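Local coordinates for uncharacterized protein PF1083 (Pyrococcus furiosus, PDB 3NRN) that is functionally uncharacterized, binds adenosine monophosphate in the crystal and probably acts as an oxidoreductase of the flavin-containing amine oxidase family, at residues 116-121 with 170-175; 381-386 with 392-397; 295-300 with 339-344. All coordinates share one frame; numbering follows the deposited sequence.

Followed from the N terminus, the three contacts come in series, none nesting or crossing. Contact 1 comes first, bringing helix 165-178 back against the end of helix 115-119 and closing a largely helical loop of 48 residues. Contact 3 follows, tying strand 296-298 of the mixed sheet to the end of helix 326-340 across 38 residues. Contact 2 is the most local and lies nearest the C terminus: only five residues separate 381-386 from 392-397, which lies on helix 388-402. Contacts 1 and 2 touch directly, Lys170 CB lying 3.8 Å from Gly385 CA, so the loop of contact 2 packs on helix 165-178. Contact 3 stands apart, its centre about 30 Å from each of the others.

Contact 1. Residues 116-121 with 170-175; sequences AEIRMN and KEIRAA
Ile118 carries this contact, reaching from the end of helix 115-119 onto the side of helix 165-178 with both of its branches. Its CG1 lies anti to the carbonyl carbon (chi1 -63°) and the chain runs on extended through chi2, which pushes CD1 out to Ile172. There CD1 meets Ile172 CG2 at 3.3 Å, a tight fit for two methyl groups, with the two side chains crossing at about a right angle. The shorter branch of Ile118 turns to the next residue along the facing helix: its CG2 sits 3.7 Å from Arg173 CB and equally close to Arg173 CA, so it rests on the root of the arginine and the adjoining backbone.

Arg173 has CG anti to the backbone N, and its chain then bends at chi3 (65°), carrying its guanidinium past Ile118 toward the chain that leaves the short helix. NH1 of Arg173 comes no nearer than 3.7 Å to Asn121 O and approaches obliquely, too far for a hydrogen bond; Asn121 is itself poorly ordered. Leu123 also packs on Arg173, and Leu176 lies beside Ile118, while Arg119 O accepts a hydrogen bond from Arg177 NH2 one turn further along. Between the two segments themselves there is no hydrogen bond, so they are held by shape and apolar burial, and a polar link between the helices comes instead from Arg177.

Contact 2. Residues 381-386 with 392-397; sequences YRPPGG and IALGVM
A water molecule bridges the two segments, lying 2.8 Å from Ile392 O and 2.9 Å from Tyr381 O, so that a loop carbonyl and a helix carbonyl are linked through one solvent molecule. Close by, the loop backbone presses on the helix where Gly395 has no side chain: Tyr381 O comes within 3.6 Å of Gly395 CA, an approach the absence of a side chain permits. The Tyr381 ring also touches this glycine. With CG anti to the backbone N (chi1 -179°), it swings alongside the helix and brings CE2 to 3.3 Å from Gly395 O, at an oblique approach.

Pro383 and Leu394 form the apolar part. They slide past each other in opposite directions, Pro383 CB fitting tightly at 3.4 Å against Leu394 CD2, while Pro383 CD rests on the Gly395 backbone. The same Leu394 CD2 reaches on to Gly386 CA, 4.0 Å away, and so touches both end residues of the type II turn from Pro383 to Gly386. That turn is closed by Gly386 N donating to Pro383 O (2.9 Å); Gly385 takes its positive phi (89°) and gives its N-H to Glu167. Arg382 lays its CG against Ile392 N and sends NE to a salt bridge with Asp379.

Ile392 lies about 6 Å, side chain to ligand, from the bound AMP. A glycine-rich loop leading from strand 374-376 into a helix that passes near the nucleotide is consistent with the Rossmann-type dinucleotide-binding domain of flavin amine oxidases.

Contact 3. Residues 295-300 with 339-344; sequences NGFNEP and EIFPEG
The aromatic interaction between Phe297 and Phe341 dominates. It is a T-shaped stack: Phe341 points the CZ and CE2 edge of its ring at one face of Phe297, with ring centroids 5.6 Å apart and planes at 73°. The touch falls near the rim, where Phe341 CZ is 3.9 Å from Phe297 CE1. Phe297 holds its ring between its own backbone N and carbonyl carbon (chi1 62°), standing it off the strand to meet Phe341, which comes from the opposite direction.

Aliphatic packing adds Ile340. Its CD1 reaches Phe297 CE2 at 4.3 Å, and its CG2 lies 3.8 Å above the plane of the neighbouring Phe341 ring, which is thus flanked by its own segment.

Hydrogen bonds do not cross between the segments; each backbone is held separately. Phe341 O accepts from Gly344 N (3.0 Å), closing a type I turn, while Phe297 pairs through its backbone with Val287.

Phe341 also packs on Leu274 and Val276, so the end of helix 326-340 packs on the mixed sheet through these side chains. The helix links strand 312-320 to the parallel strand 345-351, with strand 269-277 between them: a beta-alpha-beta crossover.

Contact 1. Residues 116-121 with 170-175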
loop_
_atom_site.group_PDB
_atom_site.type_symbol
_atom_site.label_atom_id
_atom_site.label_comp_id
_atom_site.label_asym_id
_atom_site.label_seq_id
_atom_site.Cartn_x
_atom_site.Cartn_y
_atom_site.Cartn_z
ATOM N N ALA A 116 -24.172 -1.695 9.183
ATOM C CA ALA A 116 -24.736 -2.955 9.644
ATOM C C ALA A 116 -24.962 -3.863 8.441
ATOM O O ALA A 116 -24.757 -5.074 8.517
ATOM C CB ALA A 116 -26.056 -2.703 10.372
ATOM N N GLU A 117 -25.382 -3.268 7.331
ATOM C CA GLU A 117 -25.637 -4.009 6.099
ATOM C C GLU A 117 -24.344 -4.520 5.478
ATOM O O GLU A 117 -24.285 -5.647 4.981
ATOM C CB GLU A 117 -26.371 -3.119 5.102
ATOM C CG GLU A 117 -27.828 -2.886 5.445
ATOM C CD GLU A 117 -28.280 -1.481 5.119
ATOM O OE1 GLU A 117 -28.016 -0.568 5.936
ATOM O OE2 GLU A 117 -28.889 -1.289 4.044
ATOM N N ILE A 118 -23.312 -3.681 5.494
ATOM C CA ILE A 118 -22.018 -4.065 4.948
ATOM C C ILE A 118 -21.456 -5.165 5.837
ATOM O O ILE A 118 -20.671 -6.003 5.390
ATOM C CB ILE A 118 -21.038 -2.874 4.929
ATOM C CG1 ILE A 118 -21.579 -1.778 4.006
ATOM C CG2 ILE A 118 -19.662 -3.337 4.452
ATOM C CD1 ILE A 118 -20.693 -0.562 3.921
ATOM N N ARG A 119 -21.868 -5.148 7.103
ATOM C CA ARG A 119 -21.442 -6.150 8.075
ATOM C C ARG A 119 -22.056 -7.480 7.648
ATOM O O ARG A 119 -21.404 -8.523 7.700
ATOM C CB ARG A 119 -21.946 -5.781 9.475
ATOM C CG ARG A 119 -21.520 -6.751 10.571
ATOM C CD ARG A 119 -20.135 -6.420 11.107
ATOM N NE ARG A 119 -20.161 -5.237 11.963
ATOM C CZ ARG A 119 -19.085 -4.690 12.523
ATOM N NH1 ARG A 119 -17.885 -5.215 12.316
ATOM N NH2 ARG A 119 -19.212 -3.622 13.299
HETATM N N MSE A 120 -23.317 -7.419 7.223
HETATM C CA MSE A 120 -24.062 -8.589 6.769
HETATM C C MSE A 120 -23.562 -9.067 5.412
HETATM O O MSE A 120 -24.202 -9.900 4.766
HETATM C CB MSE A 120 -25.554 -8.260 6.650
HETATM C CG MSE A 120 -26.267 -7.995 7.965
HETATM SE SE MSE A 120 -26.391 -9.457 9.004
HETATM C CE MSE A 120 -25.079 -9.140 10.192
ATOM N N ASN A 121 -22.428 -8.528 4.976
ATOM C CA ASN A 121 -21.844 -8.898 3.692
ATOM C C ASN A 121 -22.645 -8.325 2.525
ATOM O O ASN A 121 -22.200 -8.370 1.379
ATOM C CB ASN A 121 -21.776 -10.424 3.568
ATOM C CG ASN A 121 -22.639 -10.958 2.436
ATOM O OD1 ASN A 121 -22.285 -10.843 1.261
ATOM N ND2 ASN A 121 -23.786 -11.535 2.785
ATOM N N LYS A 170 -16.645 -2.271 -0.202
ATOM C CA LYS A 170 -15.696 -3.339 0.097
ATOM C C LYS A 170 -14.570 -2.865 1.010
ATOM O O LYS A 170 -14.100 -3.613 1.871
ATOM C CB LYS A 170 -15.144 -3.928 -1.204
ATOM C CG LYS A 170 -16.184 -4.760 -1.950
ATOM C CD LYS A 170 -15.650 -5.261 -3.268
ATOM C CE LYS A 170 -16.619 -6.227 -3.920
ATOM N NZ LYS A 170 -16.097 -6.729 -5.227
ATOM N N GLU A 171 -14.140 -1.621 0.834
ATOM C CA GLU A 171 -13.097 -1.071 1.693
ATOM C C GLU A 171 -13.695 -0.831 3.081
ATOM O O GLU A 171 -13.004 -0.923 4.100
ATOM C CB GLU A 171 -12.550 0.226 1.087
ATOM C CG GLU A 171 -11.626 -0.034 -0.097
ATOM C CD GLU A 171 -11.199 1.224 -0.817
ATOM O OE1 GLU A 171 -11.043 2.275 -0.162
ATOM O OE2 GLU A 171 -11.000 1.157 -2.047
ATOM N N ILE A 172 -14.991 -0.534 3.120
ATOM C CA ILE A 172 -15.666 -0.329 4.391
ATOM C C ILE A 172 -15.753 -1.692 5.080
ATOM O O ILE A 172 -15.557 -1.798 6.279
ATOM C CB ILE A 172 -17.092 0.254 4.202
ATOM C CG1 ILE A 172 -16.997 1.721 3.763
ATOM C CG2 ILE A 172 -17.870 0.144 5.513
ATOM C CD1 ILE A 172 -18.329 2.348 3.372
ATOM N N ARG A 173 -16.043 -2.737 4.314
ATOM C CA ARG A 173 -16.111 -4.072 4.893
ATOM C C ARG A 173 -14.744 -4.440 5.492
ATOM O O ARG A 173 -14.655 -4.926 6.619
ATOM C CB ARG A 173 -16.517 -5.098 3.828
ATOM C CG ARG A 173 -16.601 -6.519 4.378
ATOM C CD ARG A 173 -17.394 -7.436 3.470
ATOM N NE ARG A 173 -16.752 -7.627 2.174
ATOM C CZ ARG A 173 -17.313 -8.268 1.155
ATOM N NH1 ARG A 173 -18.530 -8.779 1.285
ATOM N NH2 ARG A 173 -16.662 -8.388 0.004
ATOM N N ALA A 174 -13.680 -4.193 4.735
ATOM C CA ALA A 174 -12.333 -4.490 5.212
ATOM C C ALA A 174 -12.062 -3.780 6.540
ATOM O O ALA A 174 -11.433 -4.344 7.439
ATOM C CB ALA A 174 -11.286 -4.070 4.156
ATOM N N ALA A 175 -12.532 -2.543 6.668
ATOM C CA ALA A 175 -12.313 -1.788 7.902
ATOM C C ALA A 175 -13.108 -2.388 9.064
ATOM O O ALA A 175 -12.643 -2.403 10.209
ATOM C CB ALA A 175 -12.697 -0.325 7.701
#

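Contact 2. Residues 381-386 with 392-397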
loop_
_atom_site.group_PDB
_atom_site.type_symbol
_atom_site.label_atom_id
_atom_site.label_comp_id
_atom_site.label_asym_id
_atom_site.label_seq_id
_atom_site.Cartn_x
_atom_site.Cartn_y
_atom_site.Cartn_z
ATOM N N TYR A 381 -1.536 -5.229 -8.593
ATOM C CA TYR A 381 -2.583 -6.203 -8.349
ATOM C C TYR A 381 -3.113 -6.156 -6.921
ATOM O O TYR A 381 -2.669 -6.909 -6.055
ATOM C CB TYR A 381 -2.084 -7.620 -8.676
ATOM C CG TYR A 381 -3.130 -8.708 -8.481
ATOM C CD1 TYR A 381 -4.464 -8.493 -8.839
ATOM C CD2 TYR A 381 -2.781 -9.961 -7.967
ATOM C CE1 TYR A 381 -5.427 -9.499 -8.690
ATOM C CE2 TYR A 381 -3.731 -10.973 -7.814
ATOM C CZ TYR A 381 -5.054 -10.735 -8.178
ATOM O OH TYR A 381 -5.997 -11.730 -8.032
ATOM N N ARG A 382 -4.048 -5.245 -6.677
ATOM C CA ARG A 382 -4.674 -5.132 -5.367
ATOM C C ARG A 382 -6.147 -5.441 -5.582
ATOM O O ARG A 382 -6.875 -4.654 -6.184
ATOM C CB ARG A 382 -4.499 -3.723 -4.785
ATOM C CG ARG A 382 -3.085 -3.448 -4.295
ATOM C CD ARG A 382 -2.942 -2.104 -3.599
ATOM N NE ARG A 382 -2.996 -0.988 -4.536
ATOM C CZ ARG A 382 -4.117 -0.445 -4.996
ATOM N NH1 ARG A 382 -5.297 -0.909 -4.603
ATOM N NH2 ARG A 382 -4.058 0.561 -5.858
ATOM N N PRO A 383 -6.597 -6.615 -5.116
ATOM C CA PRO A 383 -7.996 -7.026 -5.266
ATOM C C PRO A 383 -8.959 -5.991 -4.695
ATOM O O PRO A 383 -8.583 -5.180 -3.841
ATOM C CB PRO A 383 -8.045 -8.349 -4.510
ATOM C CG PRO A 383 -6.673 -8.910 -4.744
ATOM C CD PRO A 383 -5.796 -7.695 -4.516
ATOM N N PRO A 384 -10.219 -6.002 -5.166
ATOM C CA PRO A 384 -11.228 -5.052 -4.686
ATOM C C PRO A 384 -11.295 -5.043 -3.163
ATOM O O PRO A 384 -11.320 -6.101 -2.532
ATOM C CB PRO A 384 -12.517 -5.570 -5.322
ATOM C CG PRO A 384 -12.028 -6.134 -6.623
ATOM C CD PRO A 384 -10.793 -6.903 -6.181
ATOM N N GLY A 385 -11.308 -3.846 -2.585
ATOM C CA GLY A 385 -11.371 -3.712 -1.143
ATOM C C GLY A 385 -10.006 -3.704 -0.479
ATOM O O GLY A 385 -9.873 -3.257 0.656
ATOM N N GLY A 386 -8.991 -4.200 -1.181
ATOM C CA GLY A 386 -7.649 -4.242 -0.625
ATOM C C GLY A 386 -6.937 -2.907 -0.645
ATOM O O GLY A 386 -6.580 -2.404 -1.706
ATOM N N ILE A 392 -1.738 -5.313 -1.353
ATOM C CA ILE A 392 -0.650 -6.023 -2.007
ATOM C C ILE A 392 -0.612 -7.465 -1.498
ATOM O O ILE A 392 -0.521 -8.408 -2.287
ATOM C CB ILE A 392 0.704 -5.334 -1.729
ATOM C CG1 ILE A 392 0.763 -4.004 -2.489
ATOM C CG2 ILE A 392 1.862 -6.256 -2.126
ATOM C CD1 ILE A 392 2.053 -3.229 -2.289
ATOM N N ALA A 393 -0.689 -7.626 -0.177
ATOM C CA ALA A 393 -0.673 -8.949 0.449
ATOM C C ALA A 393 -1.860 -9.790 -0.021
ATOM O O ALA A 393 -1.733 -10.992 -0.246
ATOM C CB ALA A 393 -0.699 -8.807 1.963
ATOM N N LEU A 394 -3.017 -9.151 -0.159
ATOM C CA LEU A 394 -4.222 -9.835 -0.616
ATOM C C LEU A 394 -3.996 -10.365 -2.035
ATOM O O LEU A 394 -4.470 -11.434 -2.391
ATOM C CB LEU A 394 -5.404 -8.862 -0.612
ATOM C CG LEU A 394 -6.758 -9.378 -1.100
ATOM C CD1 LEU A 394 -7.251 -10.502 -0.202
ATOM C CD2 LEU A 394 -7.750 -8.230 -1.103
ATOM N N GLY A 395 -3.262 -9.600 -2.839
ATOM C CA GLY A 395 -2.978 -10.006 -4.203
ATOM C C GLY A 395 -2.041 -11.197 -4.239
ATOM O O GLY A 395 -2.173 -12.083 -5.083
ATOM N N VAL A 396 -1.085 -11.220 -3.319
ATOM C CA VAL A 396 -0.139 -12.323 -3.255
ATOM C C VAL A 396 -0.897 -13.591 -2.887
ATOM O O VAL A 396 -0.648 -14.652 -3.453
ATOM C CB VAL A 396 0.980 -12.038 -2.220
ATOM C CG1 VAL A 396 1.841 -13.288 -1.995
ATOM C CG2 VAL A 396 1.847 -10.900 -2.728
HETATM N N MSE A 397 -1.844 -13.471 -1.959
HETATM C CA MSE A 397 -2.626 -14.630 -1.547
HETATM C C MSE A 397 -3.385 -15.190 -2.747
HETATM O O MSE A 397 -3.409 -16.399 -2.955
HETATM C CB MSE A 397 -3.633 -14.267 -0.448
HETATM C CG MSE A 397 -3.053 -13.722 0.858
HETATM SE SE MSE A 397 -4.385 -13.377 2.083
HETATM C CE MSE A 397 -3.537 -13.800 3.565
HETATM O O HOH W 1 -0.235 -8.089 -5.037
#

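Contact 3. Residues 295-300 with 339-344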
loop_
_atom_site.group_PDB
_atom_site.type_symbol
_atom_site.label_atom_id
_atom_site.label_comp_id
_atom_site.label_asym_id
_atom_site.label_seq_id
_atom_site.Cartn_x
_atom_site.Cartn_y
_atom_site.Cartn_z
ATOM N N ASN A 295 -4.605 14.867 2.844
ATOM C CA ASN A 295 -5.713 13.964 3.154
ATOM C C ASN A 295 -5.676 13.443 4.579
ATOM O O ASN A 295 -6.712 13.069 5.145
ATOM C CB ASN A 295 -5.700 12.783 2.180
ATOM C CG ASN A 295 -5.818 13.224 0.742
ATOM O OD1 ASN A 295 -5.046 12.800 -0.114
ATOM N ND2 ASN A 295 -6.790 14.085 0.467
ATOM N N GLY A 296 -4.477 13.409 5.149
ATOM C CA GLY A 296 -4.315 12.934 6.508
ATOM C C GLY A 296 -2.849 12.816 6.862
ATOM O O GLY A 296 -1.981 12.987 6.003
ATOM N N PHE A 297 -2.561 12.535 8.126
ATOM C CA PHE A 297 -1.179 12.388 8.550
ATOM C C PHE A 297 -1.066 11.461 9.748
ATOM O O PHE A 297 -2.053 11.198 10.433
ATOM C CB PHE A 297 -0.566 13.763 8.867
ATOM C CG PHE A 297 -1.238 14.498 10.001
ATOM C CD1 PHE A 297 -0.912 14.219 11.327
ATOM C CD2 PHE A 297 -2.191 15.482 9.740
ATOM C CE1 PHE A 297 -1.518 14.908 12.375
ATOM C CE2 PHE A 297 -2.807 16.178 10.781
ATOM C CZ PHE A 297 -2.467 15.889 12.105
ATOM N N ASN A 298 0.141 10.952 9.975
ATOM C CA ASN A 298 0.402 10.062 11.095
ATOM C C ASN A 298 1.692 10.497 11.785
ATOM O O ASN A 298 2.323 11.476 11.374
ATOM C CB ASN A 298 0.503 8.602 10.609
ATOM C CG ASN A 298 1.860 8.265 9.992
ATOM O OD1 ASN A 298 2.545 9.126 9.449
ATOM N ND2 ASN A 298 2.240 6.992 10.066
ATOM N N GLU A 299 2.073 9.770 12.829
ATOM C CA GLU A 299 3.281 10.069 13.596
ATOM C C GLU A 299 3.979 8.742 13.904
ATOM O O GLU A 299 3.901 8.226 15.018
ATOM C CB GLU A 299 2.881 10.793 14.885
ATOM C CG GLU A 299 4.022 11.172 15.807
ATOM C CD GLU A 299 3.560 12.088 16.929
ATOM O OE1 GLU A 299 3.740 13.319 16.816
ATOM O OE2 GLU A 299 2.998 11.576 17.916
ATOM N N PRO A 300 4.690 8.186 12.911
ATOM C CA PRO A 300 5.409 6.911 13.029
ATOM C C PRO A 300 6.329 6.737 14.236
ATOM O O PRO A 300 6.464 5.628 14.754
ATOM C CB PRO A 300 6.147 6.802 11.690
ATOM C CG PRO A 300 6.371 8.226 11.307
ATOM C CD PRO A 300 5.062 8.885 11.668
ATOM N N GLU A 339 0.312 25.712 9.540
ATOM C CA GLU A 339 -0.863 26.140 10.284
ATOM C C GLU A 339 -1.222 25.145 11.386
ATOM O O GLU A 339 -1.659 25.541 12.465
ATOM C CB GLU A 339 -2.044 26.317 9.324
ATOM C CG GLU A 339 -3.365 26.688 9.984
ATOM C CD GLU A 339 -3.245 27.869 10.937
ATOM O OE1 GLU A 339 -2.553 28.852 10.590
ATOM O OE2 GLU A 339 -3.851 27.817 12.030
ATOM N N ILE A 340 -1.032 23.855 11.117
ATOM C CA ILE A 340 -1.348 22.812 12.093
ATOM C C ILE A 340 -0.211 22.636 13.088
ATOM O O ILE A 340 -0.448 22.438 14.281
ATOM C CB ILE A 340 -1.610 21.449 11.406
ATOM C CG1 ILE A 340 -2.763 21.579 10.411
ATOM C CG2 ILE A 340 -1.938 20.391 12.453
ATOM C CD1 ILE A 340 -3.031 20.320 9.611
ATOM N N PHE A 341 1.017 22.699 12.578
ATOM C CA PHE A 341 2.231 22.556 13.381
ATOM C C PHE A 341 3.111 23.792 13.194
ATOM O O PHE A 341 4.002 23.806 12.343
ATOM C CB PHE A 341 3.023 21.323 12.946
ATOM C CG PHE A 341 2.313 20.026 13.180
ATOM C CD1 PHE A 341 2.178 19.512 14.467
ATOM C CD2 PHE A 341 1.788 19.306 12.112
ATOM C CE1 PHE A 341 1.534 18.300 14.687
ATOM C CE2 PHE A 341 1.141 18.093 12.320
ATOM C CZ PHE A 341 1.014 17.587 13.611
ATOM N N PRO A 342 2.873 24.845 13.994
ATOM C CA PRO A 342 3.646 26.087 13.913
ATOM C C PRO A 342 5.155 25.889 14.045
ATOM O O PRO A 342 5.935 26.518 13.328
ATOM C CB PRO A 342 3.071 26.922 15.055
ATOM C CG PRO A 342 1.641 26.479 15.094
ATOM C CD PRO A 342 1.782 24.976 14.976
ATOM N N GLU A 343 5.563 25.010 14.955
ATOM C CA GLU A 343 6.982 24.758 15.188
ATOM C C GLU A 343 7.600 23.723 14.254
ATOM O O GLU A 343 8.795 23.442 14.339
ATOM C CB GLU A 343 7.200 24.322 16.639
ATOM C CG GLU A 343 6.557 25.245 17.664
ATOM C CD GLU A 343 6.948 26.698 17.468
ATOM O OE1 GLU A 343 8.151 27.021 17.594
ATOM O OE2 GLU A 343 6.050 27.519 17.184
ATOM N N GLY A 344 6.795 23.163 13.357
ATOM C CA GLY A 344 7.308 22.156 12.441
ATOM C C GLY A 344 8.266 22.665 11.380
ATOM O O GLY A 344 8.050 23.722 10.793
#